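Local coordinates for protein haloacid dehalogenase-like hydrolase (Klebsiella pneumoniae subsp. pneumoniae, PDB 3PGV) that probably acts as a magnesium-dependent phosphatase of the Cof family within the haloacid dehalogenase-like hydrolases, here with a calcium ion bound in its metal site, at residues A[78-90]-A[208-221]. Sequence-based numbering, arbitrary orientation.
Sequences RSYMITSNGARVH and VSKGHALEAVAKML. With EDO (1,2-ethanediol), chain K.
The ammonium NZ of K210 is gripped by D27, D237 and the carbonyl of A60, while its CE lies 3.4 Å from OD1 of N85, an oxygen hydrogen-bonded by N236. The lysine chain stays extended beyond CG (chi2 -175°), which carries the charge from the first turn of helix 210-220 to the calcium-binding D27 and to a buffer sulfonate, probably from the crystallisation liquor. Next to the lysine, the turn 84-87 lies against the helix start: G86, at phi 97°, has no side chain, which lets its CA come 3.6 Å from CB of A213; V208 CG1 is 3.4 Å from A87 N. Further along, I82, V89 and the Y80 ring offer a largely apolar surface, with I82 CD1 3.7 Å from A213 CB and V89 CG2 3.8 Å from V217 CG2. At the far end V217 CG1 packs on Y80 CB, L221 CD2 sits at the ring edge, and selenomethionine M220 makes an oblique Met-aromatic contact, SE 4.3 Å from the Y80 ring centroid. The principle is that an apolar helix face seats a charged first-turn side chain; in HAD phosphatases its counterpart is thought to help balance the nucleophilic aspartate and phosphate, whose place the sulfonate may take.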
loop_
_atom_site.group_PDB
_atom_site.type_symbol
_atom_site.label_atom_id
_atom_site.label_comp_id
_atom_site.label_asym_id
_atom_site.label_seq_id
_atom_site.Cartn_x
_atom_site.Cartn_y
_atom_site.Cartn_z
ATOM N N ARG A 78 -11.202 3.448 -15.423
ATOM C CA ARG A 78 -10.959 2.021 -15.220
ATOM C C ARG A 78 -9.472 1.852 -14.959
ATOM O O ARG A 78 -8.651 2.358 -15.739
ATOM C CB ARG A 78 -11.389 1.195 -16.477
ATOM C CG ARG A 78 -12.755 1.591 -17.092
ATOM C CD ARG A 78 -13.905 0.686 -16.682
ATOM N NE ARG A 78 -13.686 -0.691 -17.099
ATOM C CZ ARG A 78 -14.446 -1.700 -16.712
ATOM N NH1 ARG A 78 -15.497 -1.485 -15.935
ATOM N NH2 ARG A 78 -14.153 -2.939 -17.084
ATOM N N SER A 79 -9.111 1.201 -13.847
ATOM C CA SER A 79 -7.704 1.058 -13.461
ATOM C C SER A 79 -7.457 -0.220 -12.684
ATOM O O SER A 79 -8.371 -0.738 -12.038
ATOM C CB SER A 79 -7.260 2.257 -12.624
ATOM O OG SER A 79 -8.089 2.417 -11.483
ATOM N N TYR A 80 -6.194 -0.704 -12.692
ATOM C CA TYR A 80 -5.792 -1.838 -11.869
ATOM C C TYR A 80 -5.606 -1.340 -10.430
ATOM O O TYR A 80 -5.132 -0.208 -10.217
ATOM C CB TYR A 80 -4.491 -2.456 -12.381
ATOM C CG TYR A 80 -4.690 -3.461 -13.495
ATOM C CD1 TYR A 80 -5.125 -4.755 -13.224
ATOM C CD2 TYR A 80 -4.363 -3.147 -14.811
ATOM C CE1 TYR A 80 -5.300 -5.688 -14.244
ATOM C CE2 TYR A 80 -4.506 -4.079 -15.835
ATOM C CZ TYR A 80 -4.976 -5.352 -15.548
ATOM O OH TYR A 80 -5.121 -6.280 -16.557
HETATM N N MSE A 81 -6.015 -2.150 -9.453
HETATM C CA MSE A 81 -5.947 -1.767 -8.049
HETATM C C MSE A 81 -5.026 -2.714 -7.284
HETATM O O MSE A 81 -5.302 -3.918 -7.204
HETATM C CB MSE A 81 -7.365 -1.771 -7.437
HETATM C CG MSE A 81 -7.427 -1.229 -6.017
HETATM SE SE MSE A 81 -7.010 0.692 -5.881
HETATM C CE MSE A 81 -8.248 1.375 -7.216
ATOM N N ILE A 82 -3.902 -2.180 -6.761
ATOM C CA ILE A 82 -2.971 -2.938 -5.918
ATOM C C ILE A 82 -3.346 -2.677 -4.472
ATOM O O ILE A 82 -3.334 -1.523 -4.043
ATOM C CB ILE A 82 -1.498 -2.512 -6.200
ATOM C CG1 ILE A 82 -1.070 -2.864 -7.630
ATOM C CG2 ILE A 82 -0.540 -3.100 -5.162
ATOM C CD1 ILE A 82 0.268 -2.262 -8.029
ATOM N N THR A 83 -3.730 -3.730 -3.723
ATOM C CA THR A 83 -4.075 -3.573 -2.301
ATOM C C THR A 83 -3.199 -4.468 -1.412
ATOM O O THR A 83 -2.397 -5.246 -1.930
ATOM C CB THR A 83 -5.569 -3.794 -2.067
ATOM O OG1 THR A 83 -5.917 -5.129 -2.452
ATOM C CG2 THR A 83 -6.440 -2.765 -2.796
ATOM N N SER A 84 -3.317 -4.316 -0.074
ATOM C CA SER A 84 -2.495 -5.052 0.911
ATOM C C SER A 84 -0.995 -5.036 0.534
ATOM O O SER A 84 -0.301 -6.049 0.668
ATOM C CB SER A 84 -3.005 -6.482 1.098
ATOM O OG SER A 84 -4.265 -6.505 1.749
ATOM N N ASN A 85 -0.508 -3.859 0.058
ATOM C CA ASN A 85 0.897 -3.616 -0.307
ATOM C C ASN A 85 1.416 -4.573 -1.359
ATOM O O ASN A 85 2.564 -4.982 -1.298
ATOM C CB ASN A 85 1.790 -3.624 0.929
ATOM C CG ASN A 85 1.490 -2.512 1.876
ATOM O OD1 ASN A 85 1.522 -1.339 1.518
ATOM N ND2 ASN A 85 1.284 -2.849 3.125
ATOM N N GLY A 86 0.573 -4.910 -2.334
ATOM C CA GLY A 86 0.970 -5.779 -3.440
ATOM C C GLY A 86 0.593 -7.236 -3.280
ATOM O O GLY A 86 0.846 -8.030 -4.177
ATOM N N ALA A 87 -0.011 -7.612 -2.141
ATOM C CA ALA A 87 -0.427 -9.004 -1.928
ATOM C C ALA A 87 -1.638 -9.346 -2.798
ATOM O O ALA A 87 -1.866 -10.511 -3.102
ATOM C CB ALA A 87 -0.740 -9.242 -0.462
ATOM N N ARG A 88 -2.391 -8.312 -3.243
ATOM C CA ARG A 88 -3.565 -8.499 -4.083
ATOM C C ARG A 88 -3.537 -7.538 -5.272
ATOM O O ARG A 88 -3.107 -6.390 -5.137
ATOM C CB ARG A 88 -4.867 -8.248 -3.269
ATOM C CG ARG A 88 -5.113 -9.205 -2.091
ATOM C CD ARG A 88 -5.541 -10.571 -2.553
ATOM N NE ARG A 88 -6.039 -11.401 -1.451
ATOM C CZ ARG A 88 -5.260 -12.142 -0.665
ATOM N NH1 ARG A 88 -3.939 -12.116 -0.813
ATOM N NH2 ARG A 88 -5.791 -12.888 0.293
ATOM N N VAL A 89 -4.067 -7.977 -6.408
ATOM C CA VAL A 89 -4.329 -7.116 -7.555
ATOM C C VAL A 89 -5.730 -7.419 -8.088
ATOM O O VAL A 89 -6.111 -8.590 -8.197
ATOM C CB VAL A 89 -3.241 -7.214 -8.670
ATOM C CG1 VAL A 89 -3.769 -6.699 -10.005
ATOM C CG2 VAL A 89 -1.982 -6.463 -8.271
ATOM N N HIS A 90 -6.522 -6.372 -8.334
ATOM C CA HIS A 90 -7.840 -6.506 -8.933
ATOM C C HIS A 90 -7.883 -5.704 -10.198
ATOM O O HIS A 90 -7.250 -4.656 -10.276
ATOM C CB HIS A 90 -8.925 -6.004 -7.976
ATOM C CG HIS A 90 -9.200 -6.915 -6.823
ATOM N ND1 HIS A 90 -8.323 -7.013 -5.759
ATOM C CD2 HIS A 90 -10.318 -7.628 -6.536
ATOM C CE1 HIS A 90 -8.903 -7.824 -4.885
ATOM N NE2 HIS A 90 -10.105 -8.220 -5.307
ATOM N N VAL A 208 6.739 -9.685 -2.148
ATOM C CA VAL A 208 5.492 -8.941 -2.255
ATOM C C VAL A 208 5.721 -7.494 -1.799
ATOM O O VAL A 208 6.206 -7.270 -0.695
ATOM C CB VAL A 208 4.362 -9.618 -1.446
ATOM C CG1 VAL A 208 3.121 -8.722 -1.365
ATOM C CG2 VAL A 208 4.018 -10.984 -2.015
ATOM N N SER A 209 5.436 -6.531 -2.680
ATOM C CA SER A 209 5.501 -5.096 -2.386
ATOM C C SER A 209 4.711 -4.366 -3.446
ATOM O O SER A 209 4.337 -4.979 -4.454
ATOM C CB SER A 209 6.952 -4.596 -2.378
ATOM O OG SER A 209 7.464 -4.449 -3.690
ATOM N N LYS A 210 4.471 -3.051 -3.256
ATOM C CA LYS A 210 3.777 -2.262 -4.272
ATOM C C LYS A 210 4.573 -2.246 -5.591
ATOM O O LYS A 210 3.974 -2.281 -6.673
ATOM C CB LYS A 210 3.529 -0.833 -3.788
ATOM C CG LYS A 210 2.609 -0.731 -2.588
ATOM C CD LYS A 210 2.332 0.714 -2.274
ATOM C CE LYS A 210 1.546 0.906 -1.013
ATOM N NZ LYS A 210 1.234 2.329 -0.794
ATOM N N GLY A 211 5.915 -2.260 -5.475
ATOM C CA GLY A 211 6.823 -2.266 -6.614
ATOM C C GLY A 211 6.781 -3.542 -7.416
ATOM O O GLY A 211 6.762 -3.497 -8.646
ATOM N N HIS A 212 6.787 -4.699 -6.733
ATOM C CA HIS A 212 6.721 -5.995 -7.414
ATOM C C HIS A 212 5.352 -6.193 -8.043
ATOM O O HIS A 212 5.260 -6.741 -9.145
ATOM C CB HIS A 212 7.046 -7.146 -6.453
ATOM C CG HIS A 212 8.452 -7.117 -5.942
ATOM N ND1 HIS A 212 8.802 -6.375 -4.821
ATOM C CD2 HIS A 212 9.565 -7.716 -6.432
ATOM C CE1 HIS A 212 10.103 -6.552 -4.666
ATOM N NE2 HIS A 212 10.607 -7.350 -5.609
ATOM N N ALA A 213 4.277 -5.688 -7.375
ATOM C CA ALA A 213 2.932 -5.758 -7.933
ATOM C C ALA A 213 2.790 -4.813 -9.138
ATOM O O ALA A 213 2.180 -5.195 -10.147
ATOM C CB ALA A 213 1.910 -5.419 -6.877
ATOM N N LEU A 214 3.444 -3.615 -9.075
ATOM C CA LEU A 214 3.455 -2.665 -10.191
ATOM C C LEU A 214 4.119 -3.277 -11.406
ATOM O O LEU A 214 3.588 -3.166 -12.513
ATOM C CB LEU A 214 4.157 -1.346 -9.802
ATOM C CG LEU A 214 4.327 -0.327 -10.947
ATOM C CD1 LEU A 214 2.976 0.072 -11.542
ATOM C CD2 LEU A 214 5.112 0.871 -10.500
ATOM N N GLU A 215 5.254 -3.967 -11.205
ATOM C CA GLU A 215 5.942 -4.662 -12.296
ATOM C C GLU A 215 5.005 -5.687 -12.960
ATOM O O GLU A 215 4.933 -5.743 -14.189
ATOM C CB GLU A 215 7.214 -5.346 -11.786
ATOM C CG GLU A 215 7.982 -6.072 -12.885
ATOM C CD GLU A 215 9.370 -6.547 -12.510
ATOM O OE1 GLU A 215 9.569 -6.965 -11.345
ATOM O OE2 GLU A 215 10.243 -6.567 -13.406
ATOM N N ALA A 216 4.262 -6.476 -12.138
ATOM C CA ALA A 216 3.320 -7.490 -12.639
ATOM C C ALA A 216 2.169 -6.836 -13.425
ATOM O O ALA A 216 1.833 -7.291 -14.521
ATOM C CB ALA A 216 2.766 -8.304 -11.477
ATOM N N VAL A 217 1.622 -5.728 -12.894
ATOM C CA VAL A 217 0.530 -4.997 -13.536
ATOM C C VAL A 217 0.991 -4.358 -14.847
ATOM O O VAL A 217 0.306 -4.491 -15.863
ATOM C CB VAL A 217 -0.118 -3.967 -12.574
ATOM C CG1 VAL A 217 -1.069 -3.045 -13.321
ATOM C CG2 VAL A 217 -0.835 -4.670 -11.428
ATOM N N ALA A 218 2.187 -3.726 -14.844
ATOM C CA ALA A 218 2.759 -3.126 -16.053
ATOM C C ALA A 218 2.848 -4.162 -17.168
ATOM O O ALA A 218 2.439 -3.886 -18.299
ATOM C CB ALA A 218 4.139 -2.555 -15.753
ATOM N N LYS A 219 3.281 -5.392 -16.821
ATOM C CA LYS A 219 3.366 -6.493 -17.776
ATOM C C LYS A 219 1.975 -6.908 -18.291
ATOM O O LYS A 219 1.820 -7.140 -19.488
ATOM C CB LYS A 219 4.121 -7.683 -17.171
ATOM C CG LYS A 219 5.623 -7.417 -17.015
ATOM C CD LYS A 219 6.333 -8.527 -16.266
ATOM C CE LYS A 219 7.807 -8.234 -16.134
ATOM N NZ LYS A 219 8.501 -9.256 -15.312
HETATM N N MSE A 220 0.937 -6.909 -17.400
HETATM C CA MSE A 220 -0.454 -7.195 -17.827
HETATM C C MSE A 220 -0.906 -6.166 -18.867
HETATM O O MSE A 220 -1.686 -6.498 -19.764
HETATM C CB MSE A 220 -1.420 -7.148 -16.631
HETATM C CG MSE A 220 -1.132 -8.164 -15.580
HETATM SE SE MSE A 220 -2.220 -7.861 -14.015
HETATM C CE MSE A 220 -1.141 -8.941 -12.713
ATOM N N LEU A 221 -0.450 -4.893 -18.713
ATOM C CA LEU A 221 -0.811 -3.797 -19.609
ATOM C C LEU A 221 0.040 -3.784 -20.878
ATOM O O LEU A 221 -0.207 -2.974 -21.776
ATOM C CB LEU A 221 -0.691 -2.444 -18.876
ATOM C CG LEU A 221 -1.750 -2.166 -17.821
ATOM C CD1 LEU A 221 -1.351 -0.967 -16.945
ATOM C CD2 LEU A 221 -3.140 -1.935 -18.475
HETATM C C1 EDO K . -7.927 -1.896 -16.019
HETATM O O1 EDO K . -8.031 -3.282 -15.686
HETATM C C2 EDO K . -8.192 -1.703 -17.509
HETATM O O2 EDO K . -8.364 -0.303 -17.789
#